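Local coordinates for penicillin-binding protein 1A (Mycobacterium tuberculosis, PDB 5CXW) that polymerises glycan strands and cross-links their peptides in cell wall peptidoglycan, the chain here being its penicillin-sensitive transpeptidase domain with bound penicillin V, at residues A[101-114]-A[257-270]. Residues are numbered along the deposited sequence; the frame is centred on the assembly and turned at random.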
ATOM      1  N   VAL A 101       2.510  -0.918   9.295  1.00 10.37           N
ATOM      2  CA  VAL A 101       1.153  -0.519   9.686  1.00 10.86           C
ATOM      3  C   VAL A 101       0.361  -1.731  10.088  1.00  9.97           C
ATOM      4  O   VAL A 101      -0.524  -1.637  10.932  1.00  9.63           O
ATOM      5  CB  VAL A 101       0.393   0.328   8.622  1.00 12.30           C
ATOM      6  CG1 VAL A 101       1.198   1.525   8.240  1.00 12.42           C
ATOM      7  CG2 VAL A 101      -0.030  -0.517   7.428  1.00 12.85           C
ATOM      8  N   PHE A 102       0.674  -2.907   9.522  1.00  9.43           N
ATOM      9  CA  PHE A 102      -0.096  -4.110   9.898  1.00  9.61           C
ATOM     10  C   PHE A 102       0.306  -4.645  11.253  1.00  9.46           C
ATOM     11  O   PHE A 102      -0.534  -5.239  11.946  1.00  9.44           O
ATOM     12  CB  PHE A 102      -0.010  -5.180   8.778  1.00  9.75           C
ATOM     13  CG  PHE A 102      -0.454  -4.626   7.481  1.00  9.62           C
ATOM     14  CD1 PHE A 102      -1.736  -4.087   7.356  1.00 10.11           C
ATOM     15  CD2 PHE A 102       0.384  -4.552   6.401  1.00  9.68           C
ATOM     16  CE1 PHE A 102      -2.154  -3.497   6.171  1.00 10.19           C
ATOM     17  CE2 PHE A 102      -0.045  -3.962   5.205  1.00 10.12           C
ATOM     18  CZ  PHE A 102      -1.312  -3.419   5.095  1.00 10.15           C
ATOM     19  N   ALA A 103       1.567  -4.452  11.639  1.00  9.50           N
ATOM     20  CA  ALA A 103       1.956  -4.725  13.019  1.00  9.40           C
ATOM     21  C   ALA A 103       1.227  -3.805  13.977  1.00  9.55           C
ATOM     22  O   ALA A 103       0.828  -4.177  15.079  1.00  9.64           O
ATOM     23  CB  ALA A 103       3.440  -4.647  13.234  1.00  9.25           C
ATOM     24  N   LEU A 104       1.040  -2.563  13.584  1.00  9.35           N
ATOM     25  CA  LEU A 104       0.300  -1.631  14.442  1.00  9.12           C
ATOM     26  C   LEU A 104      -1.173  -1.980  14.556  1.00  8.87           C
ATOM     27  O   LEU A 104      -1.761  -1.969  15.659  1.00  8.43           O
ATOM     28  CB  LEU A 104       0.497  -0.222  13.923  1.00  9.46           C
ATOM     29  CG  LEU A 104      -0.102   0.890  14.775  1.00  9.67           C
ATOM     30  CD1 LEU A 104       0.326   0.898  16.217  1.00 10.18           C
ATOM     31  CD2 LEU A 104       0.180   2.240  14.156  1.00  9.94           C
ATOM     32  N   VAL A 105      -1.767  -2.393  13.430  1.00  8.34           N
ATOM     33  CA  VAL A 105      -3.106  -2.940  13.487  1.00  8.75           C
ATOM     34  C   VAL A 105      -3.188  -4.065  14.496  1.00  9.07           C
ATOM     35  O   VAL A 105      -4.081  -4.095  15.367  1.00  9.81           O
ATOM     36  CB  VAL A 105      -3.634  -3.453  12.116  1.00  8.53           C
ATOM     37  CG1 VAL A 105      -4.949  -4.147  12.270  1.00  8.89           C
ATOM     38  CG2 VAL A 105      -3.812  -2.296  11.122  1.00  8.76           C
ATOM     39  N   ALA A 106      -2.292  -5.028  14.354  1.00  9.45           N
ATOM     40  CA  ALA A 106      -2.304  -6.201  15.221  1.00  9.61           C
ATOM     41  C   ALA A 106      -2.188  -5.826  16.709  1.00  9.95           C
ATOM     42  O   ALA A 106      -2.874  -6.408  17.560  1.00 10.47           O
ATOM     43  CB  ALA A 106      -1.159  -7.132  14.886  1.00  9.93           C
ATOM     44  N   ALA A 107      -1.301  -4.877  16.986  1.00 10.04           N
ATOM     45  CA  ALA A 107      -1.076  -4.430  18.330  1.00 10.41           C
ATOM     46  C   ALA A 107      -2.343  -3.818  18.917  1.00 10.68           C
ATOM     47  O   ALA A 107      -2.785  -4.121  20.053  1.00 10.79           O
ATOM     48  CB  ALA A 107       0.053  -3.430  18.361  1.00 10.39           C
ATOM     49  N   LEU A 108      -2.925  -2.884  18.185  1.00 10.27           N
ATOM     50  CA  LEU A 108      -4.098  -2.181  18.650  1.00 11.08           C
ATOM     51  C   LEU A 108      -5.237  -3.173  18.898  1.00 11.46           C
ATOM     52  O   LEU A 108      -5.987  -3.025  19.857  1.00 11.41           O
ATOM     53  CB  LEU A 108      -4.517  -1.117  17.640  1.00 11.48           C
ATOM     54  CG  LEU A 108      -3.585   0.087  17.577  1.00 11.95           C
ATOM     55  CD1 LEU A 108      -3.741   0.796  16.243  1.00 12.29           C
ATOM     56  CD2 LEU A 108      -3.918   1.049  18.643  1.00 13.11           C
ATOM     57  N   GLU A 109      -5.337  -4.202  18.062  1.00 11.19           N
ATOM     58  CA  GLU A 109      -6.379  -5.220  18.215  1.00 12.21           C
ATOM     59  C   GLU A 109      -6.210  -6.023  19.547  1.00 12.58           C
ATOM     60  O   GLU A 109      -7.168  -6.679  20.039  1.00 13.46           O
ATOM     61  CB  GLU A 109      -6.383  -6.101  16.994  1.00 12.69           C
ATOM     62  CG  GLU A 109      -7.033  -5.420  15.804  1.00 13.41           C
ATOM     63  CD  GLU A 109      -7.105  -6.270  14.570  1.00 15.37           C
ATOM     64  OE1 GLU A 109      -6.430  -7.299  14.537  1.00 17.83           O
ATOM     65  OE2 GLU A 109      -7.840  -5.887  13.629  1.00 16.37           O
ATOM     66  N   GLN A 110      -5.001  -6.040  20.098  1.00 12.02           N
ATOM     67  CA  GLN A 110      -4.677  -6.725  21.336  1.00 12.63           C
ATOM     68  C   GLN A 110      -4.656  -5.814  22.522  1.00 12.92           C
ATOM     69  O   GLN A 110      -4.220  -6.189  23.592  1.00 14.42           O
ATOM     70  CB  GLN A 110      -3.357  -7.445  21.203  1.00 12.98           C
ATOM     71  CG  GLN A 110      -3.430  -8.582  20.241  1.00 12.93           C
ATOM     72  CD  GLN A 110      -2.156  -9.418  20.159  1.00 12.95           C
ATOM     73  OE1 GLN A 110      -1.327  -9.522  21.106  1.00 13.65           O
ATOM     74  NE2 GLN A 110      -2.037 -10.099  19.024  1.00 13.03           N
ATOM     75  N   GLY A 111      -5.033  -4.561  22.328  1.00 12.93           N
ATOM     76  CA  GLY A 111      -5.107  -3.608  23.415  1.00 12.72           C
ATOM     77  C   GLY A 111      -3.769  -3.029  23.779  1.00 12.47           C
ATOM     78  O   GLY A 111      -3.522  -2.657  24.928  1.00 12.13           O
ATOM     79  N   ILE A 112      -2.891  -2.915  22.779  1.00 11.95           N
ATOM     80  CA  ILE A 112      -1.616  -2.238  22.884  1.00 12.25           C
ATOM     81  C   ILE A 112      -1.792  -0.949  22.060  1.00 11.85           C
ATOM     82  O   ILE A 112      -1.837  -1.004  20.801  1.00 12.44           O
ATOM     83  CB  ILE A 112      -0.399  -3.088  22.369  1.00 12.46           C
ATOM     84  CG1 ILE A 112      -0.319  -4.409  23.140  1.00 13.33           C
ATOM     85  CG2 ILE A 112       0.918  -2.321  22.490  1.00 12.72           C
ATOM     86  CD1 ILE A 112       0.575  -5.447  22.504  1.00 13.91           C
ATOM     87  N   GLY A 113      -1.852   0.183  22.742  1.00 12.02           N
ATOM     88  CA  GLY A 113      -2.246   1.395  22.070  1.00 11.68           C
ATOM     89  C   GLY A 113      -1.104   2.286  21.636  1.00 11.40           C
ATOM     90  O   GLY A 113       0.088   1.956  21.859  1.00 11.55           O
ATOM     91  N   LEU A 114      -1.467   3.451  21.089  1.00 11.44           N
ATOM     92  CA  LEU A 114      -0.449   4.335  20.467  1.00 11.73           C
ATOM     93  C   LEU A 114       0.591   4.843  21.432  1.00 12.48           C
ATOM     94  O   LEU A 114       1.691   5.157  21.024  1.00 12.78           O
ATOM     95  CB  LEU A 114      -1.100   5.485  19.704  1.00 11.68           C
ATOM     96  CG  LEU A 114      -1.931   5.128  18.519  1.00 11.54           C
ATOM     97  CD1 LEU A 114      -2.398   6.387  17.822  1.00 11.86           C
ATOM     98  CD2 LEU A 114      -1.274   4.181  17.526  1.00 11.32           C
ATOM     99  N   ARG A 257     -13.621  -5.628   8.710  1.00 13.19           N
ATOM    100  CA  ARG A 257     -12.484  -6.515   8.993  1.00 13.38           C
ATOM    101  C   ARG A 257     -11.610  -6.089  10.181  1.00 13.39           C
ATOM    102  O   ARG A 257     -11.007  -6.942  10.851  1.00 14.22           O
ATOM    103  CB  ARG A 257     -11.558  -6.493   7.773  1.00 13.68           C
ATOM    104  CG  ARG A 257     -12.158  -7.195   6.549  1.00 14.52           C
ATOM    105  CD  ARG A 257     -12.097  -8.703   6.717  1.00 15.40           C
ATOM    106  NE  ARG A 257     -12.465  -9.454   5.510  1.00 15.65           N
ATOM    107  CZ  ARG A 257     -11.670  -9.758   4.487  1.00 15.83           C
ATOM    108  NH1 ARG A 257     -10.429  -9.374   4.422  1.00 15.09           N
ATOM    109  NH2 ARG A 257     -12.163 -10.487   3.479  1.00 16.37           N
ATOM    110  N   ILE A 258     -11.468  -4.785  10.382  1.00 12.54           N
ATOM    111  CA  ILE A 258     -10.669  -4.205  11.418  1.00 12.32           C
ATOM    112  C   ILE A 258     -11.617  -3.284  12.222  1.00 11.34           C
ATOM    113  O   ILE A 258     -12.430  -2.574  11.628  1.00 11.53           O
ATOM    114  CB  ILE A 258      -9.532  -3.382  10.809  1.00 12.60           C
ATOM    115  CG1 ILE A 258      -8.629  -4.245   9.932  1.00 14.02           C
ATOM    116  CG2 ILE A 258      -8.759  -2.629  11.875  1.00 12.19           C
ATOM    117  CD1 ILE A 258      -7.678  -3.426   9.111  1.00 14.77           C
ATOM    118  N   PRO A 259     -11.545  -3.310  13.556  1.00 10.81           N
ATOM    119  CA  PRO A 259     -12.485  -2.438  14.269  1.00 10.82           C
ATOM    120  C   PRO A 259     -12.229  -0.958  13.937  1.00 10.31           C
ATOM    121  O   PRO A 259     -11.082  -0.521  13.716  1.00  9.50           O
ATOM    122  CB  PRO A 259     -12.220  -2.729  15.753  1.00 11.22           C
ATOM    123  CG  PRO A 259     -11.511  -4.081  15.747  1.00 11.06           C
ATOM    124  CD  PRO A 259     -10.812  -4.221  14.440  1.00 10.69           C
ATOM    125  N   LYS A 260     -13.325  -0.216  13.816  1.00 10.70           N
ATOM    126  CA  LYS A 260     -13.245   1.211  13.544  1.00 10.92           C
ATOM    127  C   LYS A 260     -12.259   1.923  14.459  1.00 10.96           C
ATOM    128  O   LYS A 260     -11.477   2.776  14.009  1.00 10.50           O
ATOM    129  CB  LYS A 260     -14.631   1.831  13.679  1.00 12.10           C
ATOM    130  CG  LYS A 260     -14.628   3.380  13.622  1.00 13.32           C
ATOM    131  CD  LYS A 260     -16.004   3.962  13.485  1.00 14.43           C
ATOM    132  CE  LYS A 260     -16.046   5.484  13.529  1.00 15.48           C
ATOM    133  NZ  LYS A 260     -15.222   6.145  12.507  1.00 15.41           N
ATOM    134  N   ALA A 261     -12.342   1.645  15.768  1.00 10.91           N
ATOM    135  CA  ALA A 261     -11.490   2.343  16.735  1.00 10.70           C
ATOM    136  C   ALA A 261     -10.008   2.055  16.445  1.00 10.36           C
ATOM    137  O   ALA A 261      -9.156   2.968  16.548  1.00  9.65           O
ATOM    138  CB  ALA A 261     -11.847   2.022  18.162  1.00 11.25           C
ATOM    139  N   VAL A 262      -9.716   0.820  16.052  1.00 10.06           N
ATOM    140  CA  VAL A 262      -8.373   0.448  15.681  1.00 10.05           C
ATOM    141  C   VAL A 262      -7.948   1.184  14.431  1.00 10.02           C
ATOM    142  O   VAL A 262      -6.842   1.813  14.394  1.00 10.26           O
ATOM    143  CB  VAL A 262      -8.253  -1.090  15.506  1.00 10.17           C
ATOM    144  CG1 VAL A 262      -6.941  -1.445  14.834  1.00 10.01           C
ATOM    145  CG2 VAL A 262      -8.371  -1.760  16.826  1.00 10.72           C
ATOM    146  N   ALA A 263      -8.736   1.094  13.388  1.00 10.16           N
ATOM    147  CA  ALA A 263      -8.347   1.700  12.123  1.00 10.47           C
ATOM    148  C   ALA A 263      -8.122   3.222  12.290  1.00 10.24           C
ATOM    149  O   ALA A 263      -7.171   3.782  11.737  1.00  9.66           O
ATOM    150  CB  ALA A 263      -9.417   1.478  11.106  1.00 11.19           C
ATOM    151  N   ASP A 264      -8.993   3.886  13.030  1.00 10.52           N
ATOM    152  CA  ASP A 264      -8.923   5.354  13.201  1.00 10.93           C
ATOM    153  C   ASP A 264      -7.675   5.770  14.025  1.00 10.97           C
ATOM    154  O   ASP A 264      -7.119   6.864  13.824  1.00 11.19           O
ATOM    155  CB  ASP A 264     -10.228   5.887  13.785  1.00 11.87           C
ATOM    156  CG  ASP A 264     -11.440   5.713  12.798  1.00 12.38           C
ATOM    157  OD1 ASP A 264     -11.229   5.431  11.564  1.00 12.59           O
ATOM    158  OD2 ASP A 264     -12.568   5.914  13.273  1.00 13.80           O
ATOM    159  N   ASN A 265      -7.238   4.911  14.950  1.00 10.52           N
ATOM    160  CA  ASN A 265      -5.974   5.124  15.654  1.00 10.55           C
ATOM    161  C   ASN A 265      -4.755   4.930  14.731  1.00  9.75           C
ATOM    162  O   ASN A 265      -3.749   5.692  14.827  1.00  9.98           O
ATOM    163  CB  ASN A 265      -5.832   4.265  16.914  1.00 10.62           C
ATOM    164  CG  ASN A 265      -6.452   4.923  18.115  1.00 11.75           C
ATOM    165  OD1 ASN A 265      -5.831   5.759  18.756  1.00 12.53           O
ATOM    166  ND2 ASN A 265      -7.656   4.551  18.454  1.00 11.80           N
ATOM    167  N   VAL A 266      -4.816   3.918  13.851  1.00  9.73           N
ATOM    168  CA  VAL A 266      -3.747   3.741  12.872  1.00  9.40           C
ATOM    169  C   VAL A 266      -3.648   5.030  11.970  1.00  9.68           C
ATOM    170  O   VAL A 266      -2.571   5.599  11.772  1.00  9.23           O
ATOM    171  CB  VAL A 266      -3.931   2.499  12.005  1.00  9.76           C
ATOM    172  CG1 VAL A 266      -2.925   2.488  10.853  1.00  9.88           C
ATOM    173  CG2 VAL A 266      -3.863   1.215  12.869  1.00 10.43           C
ATOM    174  N   THR A 267      -4.798   5.499  11.505  1.00  9.96           N
ATOM    175  CA  THR A 267      -4.868   6.757  10.760  1.00 10.21           C
ATOM    176  C   THR A 267      -4.180   7.863  11.507  1.00 10.19           C
ATOM    177  O   THR A 267      -3.366   8.582  10.927  1.00 10.53           O
ATOM    178  CB  THR A 267      -6.326   7.079  10.402  1.00 10.52           C
ATOM    179  OG1 THR A 267      -6.811   6.012   9.597  1.00 10.70           O
ATOM    180  CG2 THR A 267      -6.451   8.405   9.657  1.00 11.42           C
ATOM    181  N   ALA A 268      -4.531   8.012  12.798  1.00 10.08           N
ATOM    182  CA  ALA A 268      -4.008   9.090  13.594  1.00 10.13           C
ATOM    183  C   ALA A 268      -2.451   9.003  13.603  1.00  9.87           C
ATOM    184  O   ALA A 268      -1.787  10.037  13.530  1.00  9.60           O
ATOM    185  CB  ALA A 268      -4.586   9.084  14.994  1.00 10.75           C
ATOM    186  N   ALA A 269      -1.915   7.825  13.799  1.00  9.31           N
ATOM    187  CA  ALA A 269      -0.438   7.659  13.759  1.00  9.66           C
ATOM    188  C   ALA A 269       0.215   8.019  12.460  1.00  9.85           C
ATOM    189  O   ALA A 269       1.374   8.514  12.449  1.00 10.59           O
ATOM    190  CB  ALA A 269      -0.071   6.234  14.159  1.00  9.63           C
ATOM    191  N   MET A 270      -0.515   7.801  11.354  1.00  9.64           N
ATOM    192  CA  MET A 270      -0.021   8.009   9.986  1.00 10.17           C
ATOM    193  C   MET A 270      -0.198   9.444   9.506  1.00 10.57           C
ATOM    194  O   MET A 270       0.424   9.834   8.519  1.00 10.26           O
ATOM    195  CB  MET A 270      -0.705   7.064   9.005  1.00 10.23           C
ATOM    196  CG  MET A 270      -0.295   5.657   9.295  1.00 10.66           C
ATOM    197  SD  MET A 270      -1.274   4.461   8.366  1.00 11.49           S
ATOM    198  CE  MET A 270      -0.667   4.826   6.699  1.00 11.51           C
TER
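V101 meets M270 at about a right angle, its CG1 lying 3.8 Å from M270 SD; a bend at the last torsion of M270 turns its methyl toward the same CG1. One turn on, L104 CD2 packs on A269 CB, and L147 of helix 143-149 touches both residues. V105 divides its branches: CG2 packs on V266 CG2, whereas CG1, anti to the backbone N (chi1 173°), reaches I258 CG2 and V262 CG1. At L108 the backbones come nearest, with 5.8 Å between the CA atoms of L108 and V262. Here V262 CG1 lies 3.7 Å from L108 CB, and L108 CD1 presses on V266 CG2 at 3.4 Å, tighter than usual for two carbons. E109 runs extended beyond CG, with CG against the V262 methyls and OE2 3.5 Å from CD of P259, the residue at the N-cap position of helix 260-270. Segment 101-114 then leaves its helix through a Schellman motif at G111 and returns with L114, whose CD1 sits 3.4 Å from N265 O while CD2 reaches A269 CB. Three hydrogen bonds grip the N265 amide: ND2 donates to A261 O of its own helix (164° at the hydrogen) and to T368 O, and OD1 accepts from G375 N, which should fix the rotation of the amide beside L114. The short axes of 101-109 and 260-270 approach to 9.4 Å at 135°. Helix 100-109 begins just after S97, the probable acyl-ester serine of an SxxK motif as in other penicillin-binding proteins, and V101 is about 8 Å from S97, side chain to side chain. With no hydrogen bond across and aliphatic groups dominating, the chemistry implies that helix 100-109 is probably held against 260-270 mainly by the burial of apolar side chains.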